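Local structure of SmhB (Serratia marcescens, 6ZZ5) at residues E253-V256 / A257-G261; I73-V76 / T77-D81. The protein is the B component of Smh, a tripartite alpha-pore-forming toxin, here in its soluble form, and probably helps build the membrane pore. All coordinates share one frame; numbering follows the deposited sequence. Where two conformers were deposited one is given.

Interaction 1. Residues E253-V256 / A257-G261; sequences EVLV and ASQIG
A chi1 of 170° turns Val256 CG1 away from its backbone N, and a chi1 of -73° sets CG1 of Ile260 opposite its own carbonyl carbon; as a result these two side chains, one helical turn apart, lie side by side and point the same way. Val256 CG1 and Ile260 CD1 meet at 4.1 Å, an ordinary van der Waals contact between methyl groups. The same turn carries the backbone bond from Ile260 N to Val256 O, 3.0 Å long, and the CG1 and CD1 atoms of Ile260 pass alongside that carbonyl oxygen. Gln259 uses its side chain differently: its CG, beside the backbone N, rests 3.2 Å from Leu255 O, while that same oxygen accepts from Gln259 N at 2.9 Å. The nearest approach of the amide to the side chain of Leu255 is loose, with Gln259 NE2 4.3 Å from Leu255 CG.

Two further i to i+4 bonds run through this part of the helix. Ala257 N donates to Glu253 O, and Ser258 N donates to Val254 O at 2.8 Å. Two polar links lead to neighbouring helices: the buried hydroxyl OG of Ser258 hydrogen-bonds Asn163 OD1 on helix 156-184, outside this segment, and Tyr141 OH of helix 99-151 bonds Ala257 O.

The arrangement is that of regular alpha-helix near the start of the long helix 252-300, largely buried where Val254 packs on Leu148 of helix 99-151 and Leu159 of helix 156-184, and where Ala257 and Ile260 both touch Ile50 of helix 44-92, as expected for the elongated helical bundle of a soluble alpha-pore-forming toxin component related to the HBL family.

Interaction 2. Residues I73-V76 / T77-D81; sequences IRNV and TNIQD
Arg74 and Asn78, one turn apart, run across each other at a slant, the guanidinium and amide planes inclined by 30°. The touching is done by the aliphatic part of the arginine: Arg74 CD lies 3.8 Å from Asn78 OD1 and Arg74 CG 3.9 Å from Asn78 ND2. Bends at chi2 (66°) and chi3 (61°) turn the Arg74 chain toward the next turn, bringing Arg74 NH2 within 4.1 Å of the Thr77 CG2 methyl.

Asn75 and Ile79 also slant across each other. Here the amide nitrogen meets a methyl, Asn75 ND2 to Ile79 CD1 at 3.6 Å, while Ile79 CG1 passes close to the carbonyl oxygen of Asn75. That oxygen accepts the Ile79 N-H.

A water joins the two buried asparagines: it donates to Asn75 OD1 (3.0 Å) and accepts from Asn78 ND2 (2.9 Å). Since Trp285 NE1 also bonds Asn75 OD1, this oxygen is gripped twice, which should restrict rotation of the amide.

Backbone bonds continue through this part of the helix: Asn78 N reaches Arg74 O at 2.8 Å, with Thr77 N to Ile73 O and Gln80 N to Val76 O alongside. Thr77 OG1 lies 3.3 Å from Ile73 O, at best a weak bond, and its stronger partner is Lys332 NZ of helix 321-336, where Gln80 NE2 also bonds Thr328 OG1.

Four other helices border this part of helix 44-92, while Arg74 is exposed: Asn75, Asn78 and Ile79 touch helix 252-300 through Met281 or Trp285, Ile79 also meets Met8 and Met12 of helix 4-30, Val76 and Gln80 contact helix 321-336 at Lys332 and Lys329, and helix 99-151 borders Asn78 with Tyr116 and Val119.

Overall arrangement
From the N terminus, helix 4-30 leads to helix 44-92, which carries interaction 2; the chain then passes through helices 99-151 and 156-184, the small sheet region and helix 230-245 before helix 252-300 opens with interaction 1. Each is a local i to i+4 contact within one helix and closes no loop, so the two follow in series and neither nest nor cross. The centres of interactions 1 and 2 are 40 Å apart, on opposite sides of the chain's centre, and the two do not touch. Both nevertheless belong to one bundle: helix 44-92 meets residues 253-261 through Ile50, and helix 252-300 returns to residues 73-81 through Met281 and Trp285, while helix 99-151 borders both.

Interaction 1. Residues E253-V256 / A257-G261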
loop_
_atom_site.group_PDB
_atom_site.type_symbol
_atom_site.label_atom_id
_atom_site.label_comp_id
_atom_site.label_asym_id
_atom_site.label_seq_id
_atom_site.Cartn_x
_atom_site.Cartn_y
_atom_site.Cartn_z
ATOM N N GLU A 253 -3.011 -25.152 -17.576
ATOM C CA GLU A 253 -3.993 -24.896 -16.496
ATOM C C GLU A 253 -3.210 -24.757 -15.184
ATOM O O GLU A 253 -3.581 -23.953 -14.336
ATOM C CB GLU A 253 -5.033 -26.018 -16.469
ATOM C CG GLU A 253 -5.995 -25.965 -17.634
ATOM C CD GLU A 253 -5.403 -26.255 -18.996
ATOM O OE1 GLU A 253 -4.794 -27.360 -19.146
ATOM O OE2 GLU A 253 -5.537 -25.366 -19.894
ATOM N N VAL A 254 -2.138 -25.525 -15.025
ATOM C CA VAL A 254 -1.257 -25.406 -13.853
ATOM C C VAL A 254 -0.678 -23.992 -13.848
ATOM O O VAL A 254 -0.566 -23.443 -12.767
ATOM C CB VAL A 254 -0.159 -26.471 -13.849
ATOM C CG1 VAL A 254 0.879 -26.155 -12.782
ATOM C CG2 VAL A 254 -0.756 -27.853 -13.643
ATOM N N LEU A 255 -0.176 -23.522 -14.981
ATOM C CA LEU A 255 0.456 -22.182 -15.099
ATOM C C LEU A 255 -0.534 -21.131 -14.588
ATOM O O LEU A 255 -0.138 -20.256 -13.835
ATOM C CB LEU A 255 0.805 -21.906 -16.568
ATOM C CG LEU A 255 2.199 -21.405 -16.935
ATOM C CD1 LEU A 255 3.265 -21.937 -15.996
ATOM C CD2 LEU A 255 2.562 -21.828 -18.378
ATOM N N VAL A 256 -1.755 -21.152 -15.098
ATOM C CA VAL A 256 -2.826 -20.232 -14.652
ATOM C C VAL A 256 -3.011 -20.376 -13.134
ATOM O O VAL A 256 -3.034 -19.341 -12.438
ATOM C CB VAL A 256 -4.107 -20.485 -15.452
ATOM C CG1 VAL A 256 -5.275 -19.740 -14.868
ATOM C CG2 VAL A 256 -3.897 -20.139 -16.928
ATOM N N ALA A 257 -3.137 -21.591 -12.606
ATOM C CA ALA A 257 -3.368 -21.811 -11.160
ATOM C C ALA A 257 -2.192 -21.204 -10.382
ATOM O O ALA A 257 -2.435 -20.564 -9.318
ATOM C CB ALA A 257 -3.514 -23.267 -10.856
ATOM N N SER A 258 -0.978 -21.404 -10.885
ATOM C CA SER A 258 0.287 -20.966 -10.234
ATOM C C SER A 258 0.295 -19.428 -10.201
ATOM O O SER A 258 0.700 -18.842 -9.176
ATOM C CB SER A 258 1.497 -21.448 -11.000
ATOM O OG SER A 258 2.703 -20.951 -10.424
ATOM N N GLN A 259 -0.092 -18.819 -11.317
ATOM C CA GLN A 259 -0.098 -17.347 -11.453
ATOM C C GLN A 259 -1.120 -16.763 -10.463
ATOM O O GLN A 259 -0.803 -15.791 -9.778
ATOM C CB GLN A 259 -0.374 -16.937 -12.892
ATOM C CG GLN A 259 0.801 -17.187 -13.816
ATOM C CD GLN A 259 0.464 -17.064 -15.280
ATOM O OE1 GLN A 259 -0.691 -16.850 -15.630
ATOM N NE2 GLN A 259 1.450 -17.216 -16.146
ATOM N N ILE A 260 -2.278 -17.376 -10.311
ATOM C CA ILE A 260 -3.258 -16.901 -9.316
ATOM C C ILE A 260 -2.660 -17.051 -7.925
ATOM O O ILE A 260 -2.850 -16.124 -7.136
ATOM C CB ILE A 260 -4.607 -17.607 -9.507
ATOM C CG1 ILE A 260 -5.279 -17.038 -10.763
ATOM C CG2 ILE A 260 -5.491 -17.424 -8.304
ATOM C CD1 ILE A 260 -6.307 -17.920 -11.314
ATOM N N GLY A 261 -1.981 -18.175 -7.648
ATOM C CA GLY A 261 -1.311 -18.412 -6.361
ATOM C C GLY A 261 -0.279 -17.323 -6.049
ATOM O O GLY A 261 -0.251 -16.828 -4.909
#

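Interaction 2. Residues I73-V76 / T77-D81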
loop_
_atom_site.group_PDB
_atom_site.type_symbol
_atom_site.label_atom_id
_atom_site.label_comp_id
_atom_site.label_asym_id
_atom_site.label_seq_id
_atom_site.Cartn_x
_atom_site.Cartn_y
_atom_site.Cartn_z
ATOM N N ILE A 73 -6.590 7.474 4.729
ATOM C CA ILE A 73 -6.812 8.884 4.333
ATOM C C ILE A 73 -7.225 9.684 5.567
ATOM O O ILE A 73 -6.749 10.834 5.751
ATOM C CB ILE A 73 -7.816 8.972 3.173
ATOM C CG1 ILE A 73 -7.229 8.279 1.926
ATOM C CG2 ILE A 73 -8.189 10.420 2.908
ATOM C CD1 ILE A 73 -8.237 8.033 0.817
ATOM N N ARG A 74 -8.088 9.090 6.375
ATOM C CA ARG A 74 -8.545 9.715 7.621
ATOM C C ARG A 74 -7.317 10.063 8.478
ATOM O O ARG A 74 -7.320 11.172 9.091
ATOM C CB ARG A 74 -9.558 8.783 8.280
ATOM C CG ARG A 74 -9.940 9.174 9.688
ATOM C CD ARG A 74 -10.667 10.483 9.649
ATOM N NE ARG A 74 -11.894 10.416 8.872
ATOM C CZ ARG A 74 -12.622 11.483 8.540
ATOM N NH1 ARG A 74 -13.745 11.330 7.852
ATOM N NH2 ARG A 74 -12.216 12.692 8.895
ATOM N N ASN A 75 -6.332 9.146 8.550
ATOM C CA ASN A 75 -5.142 9.340 9.389
ATOM C C ASN A 75 -4.462 10.622 8.894
ATOM O O ASN A 75 -3.999 11.429 9.721
ATOM C CB ASN A 75 -4.169 8.178 9.327
ATOM C CG ASN A 75 -2.936 8.481 10.144
ATOM O OD1 ASN A 75 -3.030 8.503 11.361
ATOM N ND2 ASN A 75 -1.797 8.661 9.491
ATOM N N VAL A 76 -4.362 10.810 7.581
ATOM C CA VAL A 76 -3.672 12.007 7.037
ATOM C C VAL A 76 -4.472 13.246 7.466
ATOM O O VAL A 76 -3.828 14.270 7.803
ATOM C CB VAL A 76 -3.502 11.932 5.503
ATOM C CG1 VAL A 76 -2.946 13.220 4.974
ATOM C CG2 VAL A 76 -2.652 10.756 5.081
ATOM N N THR A 77 -5.783 13.229 7.362
ATOM C CA THR A 77 -6.656 14.344 7.827
ATOM C C THR A 77 -6.415 14.610 9.330
ATOM O O THR A 77 -6.390 15.778 9.776
ATOM C CB THR A 77 -8.143 14.026 7.592
ATOM O OG1 THR A 77 -8.227 13.770 6.186
ATOM C CG2 THR A 77 -9.063 15.157 8.019
ATOM N N ASN A 78 -6.247 13.560 10.109
ATOM C CA ASN A 78 -6.035 13.684 11.585
ATOM C C ASN A 78 -4.689 14.353 11.841
ATOM O O ASN A 78 -4.616 15.168 12.735
ATOM C CB ASN A 78 -6.087 12.322 12.288
ATOM C CG ASN A 78 -7.460 11.711 12.264
ATOM O OD1 ASN A 78 -8.427 12.416 11.996
ATOM N ND2 ASN A 78 -7.566 10.429 12.580
ATOM N N ILE A 79 -3.643 13.988 11.089
ATOM C CA ILE A 79 -2.329 14.644 11.214
ATOM C C ILE A 79 -2.544 16.126 10.915
ATOM O O ILE A 79 -2.030 16.962 11.629
ATOM C CB ILE A 79 -1.296 13.987 10.284
ATOM C CG1 ILE A 79 -1.068 12.523 10.723
ATOM C CG2 ILE A 79 -0.025 14.805 10.273
ATOM C CD1 ILE A 79 -0.091 11.783 9.890
ATOM N N GLN A 80 -3.221 16.444 9.814
ATOM C CA GLN A 80 -3.436 17.839 9.421
ATOM C C GLN A 80 -4.115 18.550 10.599
ATOM O O GLN A 80 -3.658 19.655 10.963
ATOM C CB GLN A 80 -4.277 17.935 8.165
ATOM C CG GLN A 80 -4.407 19.343 7.627
ATOM C CD GLN A 80 -5.108 19.347 6.299
ATOM O OE1 GLN A 80 -6.267 19.628 6.274
ATOM N NE2 GLN A 80 -4.434 18.972 5.220
ATOM N N ASP A 81 -5.177 17.973 11.135
ATOM C CA ASP A 81 -5.993 18.671 12.163
ATOM C C ASP A 81 -5.154 18.787 13.440
ATOM O O ASP A 81 -5.242 19.847 14.089
ATOM C CB ASP A 81 -7.329 18.010 12.452
ATOM C CG ASP A 81 -8.050 18.720 13.598
ATOM O OD1 ASP A 81 -8.159 20.002 13.589
ATOM O OD2 ASP A 81 -8.338 18.011 14.547
HETATM O O HOH W 1 -5.256 8.901 13.299
#